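Local coordinates for protein ribonucleoside-diphosphate reductase subunit beta (Clostridium botulinum, PDB 6ZJK) that carries a di-iron site that probably serves class I ribonucleotide reductase in starting the reduction of ribonucleotides to deoxyribonucleotides, at residues Ile190-Ile202 against Ile259-Met272. Residues are numbered along the deposited sequence; the frame is centred on the assembly and turned at random.
Sequences IHNFLRAIMANYI and IFTEELEEEFRQMM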
ATOM      1  N   ILE A 190     -16.216  17.526  -5.093  1.00 62.81           N
ATOM      2  CA  ILE A 190     -14.884  17.951  -5.526  1.00 61.21           C
ATOM      3  C   ILE A 190     -14.267  18.950  -4.550  1.00 64.11           C
ATOM      4  O   ILE A 190     -13.073  18.872  -4.235  1.00 61.71           O
ATOM      5  CB  ILE A 190     -14.921  18.519  -6.959  1.00 67.01           C
ATOM      6  CG1 ILE A 190     -13.527  19.000  -7.359  1.00 65.87           C
ATOM      7  CG2 ILE A 190     -15.918  19.660  -7.085  1.00 63.94           C
ATOM      8  CD1 ILE A 190     -12.556  17.880  -7.671  1.00 60.66           C
ATOM      9  N   HIS A 191     -15.046  19.833  -3.916  1.00 64.67           N
ATOM     10  CA  HIS A 191     -14.450  20.790  -2.987  1.00 64.82           C
ATOM     11  C   HIS A 191     -13.940  20.089  -1.734  1.00 57.87           C
ATOM     12  O   HIS A 191     -12.847  20.401  -1.242  1.00 56.61           O
ATOM     13  CB  HIS A 191     -15.454  21.881  -2.632  1.00 63.17           C
ATOM     14  CG  HIS A 191     -15.754  22.799  -3.772  1.00 69.11           C
ATOM     15  ND1 HIS A 191     -16.837  22.612  -4.606  1.00 69.50           N
ATOM     16  CD2 HIS A 191     -15.084  23.870  -4.260  1.00 68.47           C
ATOM     17  CE1 HIS A 191     -16.843  23.552  -5.533  1.00 66.35           C
ATOM     18  NE2 HIS A 191     -15.788  24.326  -5.348  1.00 66.73           N
ATOM     19  N   ASN A 192     -14.716  19.137  -1.202  1.00 58.00           N
ATOM     20  CA  ASN A 192     -14.232  18.332  -0.087  1.00 58.61           C
ATOM     21  C   ASN A 192     -12.979  17.555  -0.461  1.00 57.51           C
ATOM     22  O   ASN A 192     -12.106  17.329   0.388  1.00 55.84           O
ATOM     23  CB  ASN A 192     -15.323  17.378   0.391  1.00 61.18           C
ATOM     24  CG  ASN A 192     -16.505  18.105   1.001  1.00 67.17           C
ATOM     25  OD1 ASN A 192     -16.380  19.244   1.449  1.00 65.77           O
ATOM     26  ND2 ASN A 192     -17.650  17.437   1.055  1.00 68.43           N
ATOM     27  N   PHE A 193     -12.865  17.167  -1.711  1.00 56.30           N
ATOM     28  CA  PHE A 193     -11.723  16.409  -2.174  1.00 52.67           C
ATOM     29  C   PHE A 193     -10.472  17.256  -2.170  1.00 53.28           C
ATOM     30  O   PHE A 193      -9.463  16.820  -1.684  1.00 51.42           O
ATOM     31  CB  PHE A 193     -12.028  15.811  -3.545  1.00 52.02           C
ATOM     32  CG  PHE A 193     -10.895  15.069  -4.164  1.00 53.20           C
ATOM     33  CD1 PHE A 193     -10.589  13.803  -3.775  1.00 51.92           C
ATOM     34  CD2 PHE A 193     -10.168  15.634  -5.162  1.00 54.96           C
ATOM     35  CE1 PHE A 193      -9.547  13.119  -4.350  1.00 54.58           C
ATOM     36  CE2 PHE A 193      -9.121  14.970  -5.740  1.00 53.29           C
ATOM     37  CZ  PHE A 193      -8.815  13.704  -5.337  1.00 54.11           C
ATOM     38  N   LEU A 194     -10.552  18.477  -2.678  1.00 50.74           N
ATOM     39  CA  LEU A 194      -9.411  19.374  -2.725  1.00 50.14           C
ATOM     40  C   LEU A 194      -8.979  19.878  -1.357  1.00 51.83           C
ATOM     41  O   LEU A 194      -7.824  20.081  -1.121  1.00 47.51           O
ATOM     42  CB  LEU A 194      -9.671  20.539  -3.648  1.00 46.84           C
ATOM     43  CG  LEU A 194      -9.853  20.237  -5.125  1.00 57.18           C
ATOM     44  CD1 LEU A 194     -10.270  21.476  -5.873  1.00 53.82           C
ATOM     45  CD2 LEU A 194      -8.609  19.645  -5.736  1.00 47.51           C
ATOM     46  N   ARG A 195      -9.927  20.069  -0.455  1.00 51.08           N
ATOM     47  CA  ARG A 195      -9.602  20.490   0.895  1.00 51.05           C
ATOM     48  C   ARG A 195      -8.866  19.335   1.592  1.00 49.47           C
ATOM     49  O   ARG A 195      -7.927  19.544   2.298  1.00 43.46           O
ATOM     50  CB  ARG A 195     -10.841  20.935   1.655  1.00 55.09           C
ATOM     51  CG  ARG A 195     -11.458  22.223   1.165  1.00 57.47           C
ATOM     52  CD  ARG A 195     -12.469  22.798   2.139  1.00 63.92           C
ATOM     53  NE  ARG A 195     -13.830  22.445   1.778  1.00 65.55           N
ATOM     54  CZ  ARG A 195     -14.625  23.203   1.036  1.00 67.12           C
ATOM     55  NH1 ARG A 195     -14.204  24.358   0.576  1.00 62.42           N
ATOM     56  NH2 ARG A 195     -15.841  22.802   0.739  1.00 68.58           N
ATOM     57  N   ALA A 196      -9.224  18.115   1.281  1.00 47.89           N
ATOM     58  CA  ALA A 196      -8.534  16.999   1.860  1.00 47.61           C
ATOM     59  C   ALA A 196      -7.120  16.862   1.335  1.00 49.86           C
ATOM     60  O   ALA A 196      -6.263  16.409   2.021  1.00 46.06           O
ATOM     61  CB  ALA A 196      -9.282  15.741   1.637  1.00 43.29           C
ATOM     62  N   ILE A 197      -6.892  17.274   0.107  1.00 44.22           N
ATOM     63  CA  ILE A 197      -5.590  17.176  -0.460  1.00 41.94           C
ATOM     64  C   ILE A 197      -4.699  18.172   0.211  1.00 41.70           C
ATOM     65  O   ILE A 197      -3.613  17.898   0.523  1.00 42.89           O
ATOM     66  CB  ILE A 197      -5.607  17.435  -1.977  1.00 45.36           C
ATOM     67  CG1 ILE A 197      -6.427  16.389  -2.710  1.00 49.87           C
ATOM     68  CG2 ILE A 197      -4.213  17.506  -2.520  1.00 38.55           C
ATOM     69  CD1 ILE A 197      -5.812  15.057  -2.826  1.00 50.18           C
ATOM     70  N   MET A 198      -5.216  19.342   0.463  1.00 42.78           N
ATOM     71  CA  MET A 198      -4.462  20.382   1.111  1.00 45.85           C
ATOM     72  C   MET A 198      -4.193  19.993   2.566  1.00 41.35           C
ATOM     73  O   MET A 198      -3.164  20.232   3.062  1.00 39.27           O
ATOM     74  CB  MET A 198      -5.176  21.731   0.916  1.00 43.09           C
ATOM     75  CG  MET A 198      -4.493  22.980   1.385  1.00 47.93           C
ATOM     76  SD  MET A 198      -2.910  23.402   0.803  1.00 44.81           S
ATOM     77  CE  MET A 198      -2.384  24.531   2.018  1.00 44.91           C
ATOM     78  N   ALA A 199      -5.132  19.325   3.199  1.00 42.82           N
ATOM     79  CA  ALA A 199      -4.959  18.841   4.563  1.00 39.79           C
ATOM     80  C   ALA A 199      -3.775  17.906   4.671  1.00 44.71           C
ATOM     81  O   ALA A 199      -2.962  18.042   5.531  1.00 42.95           O
ATOM     82  CB  ALA A 199      -6.187  18.159   5.010  1.00 43.62           C
ATOM     83  N   ASN A 200      -3.690  16.954   3.764  1.00 41.30           N
ATOM     84  CA  ASN A 200      -2.580  16.074   3.701  1.00 36.53           C
ATOM     85  C   ASN A 200      -1.288  16.794   3.615  1.00 39.03           C
ATOM     86  O   ASN A 200      -0.384  16.455   4.269  1.00 40.74           O
ATOM     87  CB  ASN A 200      -2.670  15.302   2.420  1.00 44.83           C
ATOM     88  CG  ASN A 200      -3.034  13.895   2.614  1.00 52.49           C
ATOM     89  OD1 ASN A 200      -2.235  13.118   3.007  1.00 58.72           O
ATOM     90  ND2 ASN A 200      -4.254  13.566   2.323  1.00 51.24           N
ATOM     91  N   TYR A 201      -1.194  17.765   2.716  1.00 40.39           N
ATOM     92  CA  TYR A 201       0.012  18.546   2.503  1.00 40.44           C
ATOM     93  C   TYR A 201       0.430  19.242   3.788  1.00 39.23           C
ATOM     94  O   TYR A 201       1.540  19.212   4.162  1.00 38.43           O
ATOM     95  CB  TYR A 201      -0.174  19.516   1.314  1.00 41.46           C
ATOM     96  CG  TYR A 201       1.011  20.339   0.927  1.00 43.78           C
ATOM     97  CD1 TYR A 201       2.182  19.768   0.635  1.00 41.88           C
ATOM     98  CD2 TYR A 201       0.931  21.707   0.845  1.00 46.21           C
ATOM     99  CE1 TYR A 201       3.262  20.513   0.324  1.00 45.67           C
ATOM    100  CE2 TYR A 201       2.007  22.457   0.508  1.00 39.93           C
ATOM    101  CZ  TYR A 201       3.163  21.849   0.239  1.00 44.31           C
ATOM    102  OH  TYR A 201       4.249  22.501  -0.069  1.00 36.56           O
ATOM    103  N   ILE A 202      -0.513  19.821   4.481  1.00 38.54           N
ATOM    104  CA  ILE A 202      -0.237  20.470   5.745  1.00 42.45           C
ATOM    105  C   ILE A 202       0.285  19.480   6.778  1.00 39.53           C
ATOM    106  O   ILE A 202       1.292  19.695   7.343  1.00 39.60           O
ATOM    107  CB  ILE A 202      -1.466  21.180   6.267  1.00 42.78           C
ATOM    108  CG1 ILE A 202      -1.725  22.418   5.445  1.00 40.64           C
ATOM    109  CG2 ILE A 202      -1.283  21.543   7.712  1.00 39.87           C
ATOM    110  CD1 ILE A 202      -3.112  22.930   5.546  1.00 40.25           C
ATOM    111  N   ILE A 259     -12.399  25.383 -11.091  1.00 56.85           N
ATOM    112  CA  ILE A 259     -12.635  25.146  -9.665  1.00 59.77           C
ATOM    113  C   ILE A 259     -11.636  25.900  -8.793  1.00 58.89           C
ATOM    114  O   ILE A 259     -12.001  26.441  -7.741  1.00 57.28           O
ATOM    115  CB  ILE A 259     -12.604  23.631  -9.368  1.00 55.93           C
ATOM    116  CG1 ILE A 259     -13.726  22.918 -10.103  1.00 58.54           C
ATOM    117  CG2 ILE A 259     -12.738  23.384  -7.878  1.00 61.60           C
ATOM    118  CD1 ILE A 259     -15.087  23.348  -9.607  1.00 64.99           C
ATOM    119  N   PHE A 260     -10.383  25.999  -9.243  1.00 56.70           N
ATOM    120  CA  PHE A 260      -9.340  26.717  -8.515  1.00 56.39           C
ATOM    121  C   PHE A 260      -9.513  28.219  -8.706  1.00 58.52           C
ATOM    122  O   PHE A 260      -8.757  28.887  -9.413  1.00 63.54           O
ATOM    123  CB  PHE A 260      -7.962  26.282  -8.974  1.00 53.91           C
ATOM    124  CG  PHE A 260      -7.450  25.067  -8.282  1.00 49.65           C
ATOM    125  CD1 PHE A 260      -7.980  23.819  -8.553  1.00 50.21           C
ATOM    126  CD2 PHE A 260      -6.418  25.171  -7.364  1.00 53.25           C
ATOM    127  CE1 PHE A 260      -7.480  22.686  -7.911  1.00 47.67           C
ATOM    128  CE2 PHE A 260      -5.915  24.044  -6.713  1.00 50.28           C
ATOM    129  CZ  PHE A 260      -6.446  22.807  -6.987  1.00 48.42           C
ATOM    130  N   THR A 261     -10.529  28.750  -8.039  1.00 57.39           N
ATOM    131  CA  THR A 261     -10.751  30.181  -8.084  1.00 59.32           C
ATOM    132  C   THR A 261      -9.751  30.880  -7.168  1.00 64.78           C
ATOM    133  O   THR A 261      -9.092  30.252  -6.332  1.00 57.13           O
ATOM    134  CB  THR A 261     -12.190  30.515  -7.673  1.00 57.86           C
ATOM    135  OG1 THR A 261     -12.431  30.083  -6.326  1.00 59.93           O
ATOM    136  CG2 THR A 261     -13.186  29.829  -8.601  1.00 62.51           C
ATOM    137  N   GLU A 262      -9.615  32.199  -7.336  1.00 61.45           N
ATOM    138  CA  GLU A 262      -9.006  33.129  -6.390  1.00 57.76           C
ATOM    139  C   GLU A 262      -9.405  32.777  -4.966  1.00 60.54           C
ATOM    140  O   GLU A 262      -8.638  33.016  -4.029  1.00 60.48           O
ATOM    141  CB  GLU A 262      -9.364  34.579  -6.717  1.00 67.48           C
ATOM    142  CG  GLU A 262      -8.264  35.560  -6.332  1.00 70.44           C
ATOM    143  CD  GLU A 262      -8.155  36.740  -7.293  1.00 82.36           C
ATOM    144  OE1 GLU A 262      -7.078  36.928  -7.902  1.00 85.01           O
ATOM    145  OE2 GLU A 262      -9.157  37.477  -7.451  1.00 80.96           O
ATOM    146  N   GLU A 263     -10.713  32.544  -4.871  1.00 61.73           N
ATOM    147  CA  GLU A 263     -11.298  32.346  -3.552  1.00 67.58           C
ATOM    148  C   GLU A 263     -10.870  31.006  -2.968  1.00 62.89           C
ATOM    149  O   GLU A 263     -10.439  30.935  -1.816  1.00 62.91           O
ATOM    150  CB  GLU A 263     -12.830  32.425  -3.637  1.00 74.57           C
ATOM    151  CG  GLU A 263     -13.543  32.977  -2.385  1.00 85.98           C
ATOM    152  CD  GLU A 263     -14.238  31.901  -1.525  1.00 90.54           C
ATOM    153  OE1 GLU A 263     -14.173  31.976  -0.279  1.00 93.08           O
ATOM    154  OE2 GLU A 263     -14.855  30.977  -2.099  1.00 90.68           O
ATOM    155  N   LEU A 264     -10.878  29.930  -3.763  1.00 65.07           N
ATOM    156  CA  LEU A 264     -10.470  28.645  -3.190  1.00 59.60           C
ATOM    157  C   LEU A 264      -8.986  28.643  -2.830  1.00 57.29           C
ATOM    158  O   LEU A 264      -8.588  28.048  -1.820  1.00 58.74           O
ATOM    159  CB  LEU A 264     -10.812  27.487  -4.133  1.00 57.15           C
ATOM    160  CG  LEU A 264     -10.415  26.138  -3.517  1.00 61.48           C
ATOM    161  CD1 LEU A 264     -11.529  25.692  -2.584  1.00 61.13           C
ATOM    162  CD2 LEU A 264     -10.174  25.074  -4.560  1.00 55.23           C
ATOM    163  N   GLU A 265      -8.131  29.311  -3.604  1.00 52.21           N
ATOM    164  CA  GLU A 265      -6.733  29.404  -3.202  1.00 54.79           C
ATOM    165  C   GLU A 265      -6.584  30.157  -1.884  1.00 61.05           C
ATOM    166  O   GLU A 265      -5.717  29.814  -1.074  1.00 57.89           O
ATOM    167  CB  GLU A 265      -5.907  30.071  -4.303  1.00 57.70           C
ATOM    168  CG  GLU A 265      -5.989  29.348  -5.654  1.00 62.38           C
ATOM    169  CD  GLU A 265      -4.887  29.757  -6.619  1.00 70.44           C
ATOM    170  OE1 GLU A 265      -4.634  30.982  -6.781  1.00 65.08           O
ATOM    171  OE2 GLU A 265      -4.280  28.844  -7.228  1.00 69.61           O
ATOM    172  N   GLU A 266      -7.441  31.152  -1.626  1.00 57.59           N
ATOM    173  CA  GLU A 266      -7.374  31.819  -0.326  1.00 59.17           C
ATOM    174  C   GLU A 266      -7.840  30.886   0.786  1.00 54.71           C
ATOM    175  O   GLU A 266      -7.271  30.890   1.882  1.00 56.12           O
ATOM    176  CB  GLU A 266      -8.210  33.103  -0.337  1.00 61.35           C
ATOM    177  CG  GLU A 266      -7.989  34.011   0.881  1.00 64.10           C
ATOM    178  CD  GLU A 266      -6.522  34.388   1.070  1.00 63.68           C
ATOM    179  OE1 GLU A 266      -5.826  34.648   0.064  1.00 72.21           O
ATOM    180  OE2 GLU A 266      -6.058  34.436   2.230  1.00 63.70           O
ATOM    181  N   GLU A 267      -8.821  30.026   0.506  1.00 55.53           N
ATOM    182  CA  GLU A 267      -9.201  29.063   1.538  1.00 60.63           C
ATOM    183  C   GLU A 267      -8.061  28.091   1.844  1.00 55.62           C
ATOM    184  O   GLU A 267      -7.821  27.745   3.008  1.00 58.73           O
ATOM    185  CB  GLU A 267     -10.454  28.315   1.079  1.00 58.81           C
ATOM    186  CG  GLU A 267     -11.568  29.187   0.573  1.00 70.69           C
ATOM    187  CD  GLU A 267     -12.819  28.382   0.269  1.00 76.93           C
ATOM    188  OE1 GLU A 267     -13.037  27.337   0.933  1.00 72.45           O
ATOM    189  OE2 GLU A 267     -13.568  28.778  -0.652  1.00 76.98           O
ATOM    190  N   PHE A 268      -7.211  27.742   0.880  1.00 57.17           N
ATOM    191  CA  PHE A 268      -6.017  26.957   1.175  1.00 53.66           C
ATOM    192  C   PHE A 268      -5.045  27.724   2.069  1.00 49.64           C
ATOM    193  O   PHE A 268      -4.426  27.141   2.967  1.00 52.05           O
ATOM    194  CB  PHE A 268      -5.326  26.546  -0.129  1.00 54.09           C
ATOM    195  CG  PHE A 268      -6.059  25.476  -0.908  1.00 52.67           C
ATOM    196  CD1 PHE A 268      -7.173  24.838  -0.375  1.00 52.97           C
ATOM    197  CD2 PHE A 268      -5.588  25.065  -2.147  1.00 55.49           C
ATOM    198  CE1 PHE A 268      -7.828  23.837  -1.079  1.00 54.76           C
ATOM    199  CE2 PHE A 268      -6.240  24.057  -2.870  1.00 56.83           C
ATOM    200  CZ  PHE A 268      -7.362  23.446  -2.333  1.00 56.00           C
ATOM    201  N   ARG A 269      -4.852  29.019   1.807  1.00 53.37           N
ATOM    202  CA  ARG A 269      -3.958  29.834   2.625  1.00 53.03           C
ATOM    203  C   ARG A 269      -4.423  29.889   4.079  1.00 50.83           C
ATOM    204  O   ARG A 269      -3.595  29.907   4.997  1.00 45.58           O
ATOM    205  CB  ARG A 269      -3.807  31.237   2.028  1.00 60.41           C
ATOM    206  CG  ARG A 269      -2.884  31.250   0.800  1.00 52.26           C
ATOM    207  CD  ARG A 269      -2.679  32.619   0.180  1.00 52.59           C
ATOM    208  NE  ARG A 269      -1.541  33.341   0.724  1.00 50.66           N
ATOM    209  CZ  ARG A 269      -1.619  34.291   1.652  1.00 53.46           C
ATOM    210  NH1 ARG A 269      -2.793  34.656   2.150  1.00 52.12           N
ATOM    211  NH2 ARG A 269      -0.522  34.875   2.079  1.00 51.82           N
ATOM    212  N   GLN A 270      -5.716  29.908   4.294  1.00 49.75           N
ATOM    213  CA  GLN A 270      -6.260  29.956   5.621  1.00 50.92           C
ATOM    214  C   GLN A 270      -6.174  28.634   6.348  1.00 54.63           C
ATOM    215  O   GLN A 270      -6.103  28.608   7.546  1.00 51.72           O
ATOM    216  CB  GLN A 270      -7.692  30.410   5.614  1.00 52.61           C
ATOM    217  CG  GLN A 270      -7.848  31.869   5.284  1.00 53.93           C
ATOM    218  CD  GLN A 270      -7.054  32.794   6.161  1.00 62.49           C
ATOM    219  OE1 GLN A 270      -7.289  32.868   7.331  1.00 56.79           O
ATOM    220  NE2 GLN A 270      -6.146  33.536   5.577  1.00 55.26           N
ATOM    221  N   MET A 271      -6.155  27.534   5.606  1.00 48.63           N
ATOM    222  CA  MET A 271      -6.027  26.215   6.154  1.00 46.22           C
ATOM    223  C   MET A 271      -4.652  26.133   6.693  1.00 46.19           C
ATOM    224  O   MET A 271      -4.455  25.645   7.737  1.00 49.89           O
ATOM    225  CB  MET A 271      -6.229  25.152   5.084  1.00 49.03           C
ATOM    226  CG  MET A 271      -7.656  24.967   4.634  1.00 48.64           C
ATOM    227  SD  MET A 271      -7.995  23.514   3.661  1.00 50.80           S
ATOM    228  CE  MET A 271      -7.491  22.241   4.747  1.00 45.65           C
ATOM    229  N   MET A 272      -3.686  26.612   5.975  1.00 44.77           N
ATOM    230  CA  MET A 272      -2.362  26.605   6.455  1.00 46.85           C
ATOM    231  C   MET A 272      -2.201  27.499   7.697  1.00 52.33           C
ATOM    232  O   MET A 272      -1.459  27.174   8.559  1.00 48.94           O
ATOM    233  CB  MET A 272      -1.475  27.037   5.344  1.00 38.13           C
ATOM    234  CG  MET A 272      -0.038  27.159   5.644  1.00 42.02           C
ATOM    235  SD  MET A 272       0.816  25.667   6.079  1.00 44.81           S
ATOM    236  CE  MET A 272       1.296  24.953   4.551  1.00 40.78           C
TER
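Met198 and Phe268 meet at the middle of a helix-helix contact, where the axes of 190-202 and 262-272 run at 35° with a closest approach of 10.2 Å. Met198 CG lies over one ring face, 4.0 Å from the centroid of Phe268, a CH-pi contact; Met198 SD makes an oblique Met-aromatic contact with the same ring. With CG anti to the backbone N (chi1 -174°) and a bend at chi2, the chain follows the ring and brings Met198 CE to 3.4 Å from Phe268 O. Leu194 CB meets the edge of the same ring, 3.9 Å from CZ of Phe268. Leu194 CD1 reaches farther, packing among Ile259, Phe260 and Leu264, with Phe260 CE1 3.7 Å away. Met271 is a knob in the hole formed by Arg195, Met198, Ala199 and Ile202, its CE 3.7 Å from Arg195 O. Arg195 NH1 and Glu267 OE1 form a salt bridge of 3.2 Å, the guanidinium and carboxylate planes 14° apart. Leu194 also touches Leu252 of helix 225-255, which supplies Glu238 and His241 to the iron site. The Met198, Leu194 and Met271 packing joins helix 262-287 to helix 190-220, which carries the iron ligand Glu204, within the ferritin-like helical fold of R2 proteins.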